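Local structure of O-ureido-L-serine synthase (Streptomyces lavendulae, 3X44) at residues 45-50 / 76-81. The protein makes O-ureido-L-serine for D-cycloserine biosynthesis by adding hydroxyurea to O-acetyl-L-serine, a pyridoxal 5'-phosphate-dependent reaction, and also makes L-cysteine from sulfide. The protein carries 1 engineered substitution. Numbering follows the deposited sequence.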
loop_
_atom_site.group_PDB
_atom_site.type_symbol
_atom_site.label_atom_id
_atom_site.label_comp_id
_atom_site.label_asym_id
_atom_site.label_seq_id
_atom_site.Cartn_x
_atom_site.Cartn_y
_atom_site.Cartn_z
ATOM N N ARG A 45 -8.639 -14.782 7.580
ATOM C CA ARG A 45 -8.880 -13.785 8.616
ATOM C C ARG A 45 -9.310 -14.422 9.933
ATOM O O ARG A 45 -8.879 -14.008 11.007
ATOM C CB ARG A 45 -9.943 -12.787 8.154
ATOM C CG ARG A 45 -9.545 -11.965 6.931
ATOM C CD ARG A 45 -10.755 -11.243 6.351
ATOM N NE ARG A 45 -10.469 -10.596 5.073
ATOM C CZ ARG A 45 -10.063 -9.335 4.949
ATOM N NH1 ARG A 45 -9.893 -8.582 6.028
ATOM N NH2 ARG A 45 -9.833 -8.825 3.740
ATOM N N LEU A 46 -10.166 -15.429 9.838
ATOM C CA LEU A 46 -10.657 -16.129 11.009
ATOM C C LEU A 46 -9.546 -16.980 11.622
ATOM O O LEU A 46 -9.326 -16.948 12.832
ATOM C CB LEU A 46 -11.840 -17.015 10.611
ATOM C CG LEU A 46 -12.496 -17.932 11.643
ATOM C CD1 LEU A 46 -13.917 -18.236 11.193
ATOM C CD2 LEU A 46 -11.705 -19.224 11.782
ATOM N N ALA A 47 -8.842 -17.733 10.778
ATOM C CA ALA A 47 -7.772 -18.606 11.241
ATOM C C ALA A 47 -6.718 -17.869 12.054
ATOM O O ALA A 47 -6.325 -18.326 13.124
ATOM C CB ALA A 47 -7.125 -19.307 10.057
ATOM N N LEU A 48 -6.260 -16.736 11.535
ATOM C CA LEU A 48 -5.252 -15.933 12.214
ATOM C C LEU A 48 -5.812 -15.369 13.517
ATOM O O LEU A 48 -5.164 -15.417 14.566
ATOM C CB LEU A 48 -4.810 -14.776 11.312
ATOM C CG LEU A 48 -3.804 -13.792 11.906
ATOM C CD1 LEU A 48 -2.468 -14.490 12.106
ATOM C CD2 LEU A 48 -3.655 -12.595 10.987
ATOM N N SER A 49 -7.030 -14.842 13.439
ATOM C CA SER A 49 -7.668 -14.245 14.593
ATOM C C SER A 49 -7.855 -15.193 15.762
ATOM O O SER A 49 -7.495 -14.865 16.889
ATOM C CB SER A 49 -9.023 -13.661 14.211
ATOM O OG SER A 49 -9.552 -12.930 15.302
ATOM N N VAL A 50 -8.428 -16.361 15.492
ATOM C CA VAL A 50 -8.674 -17.345 16.534
ATOM C C VAL A 50 -7.372 -17.814 17.182
ATOM O O VAL A 50 -7.291 -17.958 18.404
ATOM C CB VAL A 50 -9.437 -18.567 15.970
ATOM C CG1 VAL A 50 -9.562 -19.638 17.040
ATOM C CG2 VAL A 50 -10.826 -18.135 15.475
ATOM N N ILE A 76 -8.198 -25.211 5.470
ATOM C CA ILE A 76 -7.027 -24.830 4.692
ATOM C C ILE A 76 -6.242 -23.724 5.404
ATOM O O ILE A 76 -5.023 -23.813 5.562
ATOM C CB ILE A 76 -7.439 -24.337 3.281
ATOM C CG1 ILE A 76 -7.939 -25.515 2.450
ATOM C CG2 ILE A 76 -6.259 -23.691 2.578
ATOM C CD1 ILE A 76 -8.682 -25.105 1.183
ATOM N N ALA A 77 -6.954 -22.692 5.842
ATOM C CA ALA A 77 -6.341 -21.563 6.527
ATOM C C ALA A 77 -5.708 -21.950 7.869
ATOM O O ALA A 77 -4.557 -21.613 8.136
ATOM C CB ALA A 77 -7.377 -20.462 6.730
ATOM N N LEU A 78 -6.454 -22.646 8.719
ATOM C CA LEU A 78 -5.902 -23.047 10.009
ATOM C C LEU A 78 -4.653 -23.894 9.764
ATOM O O LEU A 78 -3.659 -23.776 10.480
ATOM C CB LEU A 78 -6.939 -23.825 10.824
ATOM C CG LEU A 78 -7.856 -22.895 11.633
ATOM C CD1 LEU A 78 -9.093 -23.612 12.123
ATOM C CD2 LEU A 78 -7.065 -22.331 12.800
ATOM N N ALA A 79 -4.701 -24.723 8.727
ATOM C CA ALA A 79 -3.561 -25.565 8.389
ATOM C C ALA A 79 -2.378 -24.663 8.077
ATOM O O ALA A 79 -1.272 -24.871 8.579
ATOM C CB ALA A 79 -3.888 -26.438 7.187
ATOM N N MET A 80 -2.628 -23.648 7.252
ATOM C CA MET A 80 -1.599 -22.690 6.859
ATOM C C MET A 80 -1.022 -21.917 8.047
ATOM O O MET A 80 0.194 -21.738 8.148
ATOM C CB MET A 80 -2.168 -21.707 5.839
ATOM C CG MET A 80 -1.128 -20.801 5.213
ATOM S SD MET A 80 -1.848 -19.361 4.440
ATOM C CE MET A 80 -2.909 -18.705 5.731
ATOM N N VAL A 81 -1.893 -21.440 8.932
ATOM C CA VAL A 81 -1.442 -20.705 10.108
ATOM C C VAL A 81 -0.640 -21.654 11.005
ATOM O O VAL A 81 0.414 -21.294 11.532
ATOM C CB VAL A 81 -2.637 -20.137 10.916
ATOM C CG1 VAL A 81 -2.161 -19.646 12.272
ATOM C CG2 VAL A 81 -3.305 -18.999 10.144
#
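A47 packs against A77, L78 and V81 where helices 43-56 and 73-85 meet in a fold-type II pyridoxal phosphate enzyme. The latter helix is the connection of a beta-alpha-beta crossover, joining the parallel strands 65-70 and 88-94. The short segments cross at -47°, and their axes come within 8.3 Å, a close approach that the small alanines permit.

The tight part is centred on the methyl group of A47. Its CB meets A77 CB at 3.5 Å, one methyl against another, and the same A47 CB also lies 3.7 Å from L78 N. From a second direction V81 presents one branch of its isopropyl group, CG2 lying 3.8 Å from A47 CB. L78 closes in as well, with CG anti to the carbonyl carbon (chi1 -86°); this swings the leucine toward the first helix, with its branch point CG 4.0 Å from A47 CB. The side-chain contacts are all apolar, and the residues that make them are buried.

Packing slackens beyond L78. L46 CD2 stays 5.1 Å from L78 CD1. V50, one turn further along, keeps its CB 5.5 Å from L78 CD2. These two side chains lean instead on N148 of helix 147-164 and on N145, respectively. This looser flank is still protein interior rather than solvent. M80 does not reach 45-50, but touches D44 of helix 43-56 and packs on G259 of a second subunit.

A77 also touches A43, the engineered alanine at the position where a lysine carries the cofactor, so the alanine pair lies beside the cofactor-attachment position. At the V81 edge the same CG2 that touches A47 reaches the backbone too, with V81 CG2 4.0 Å from L48 N.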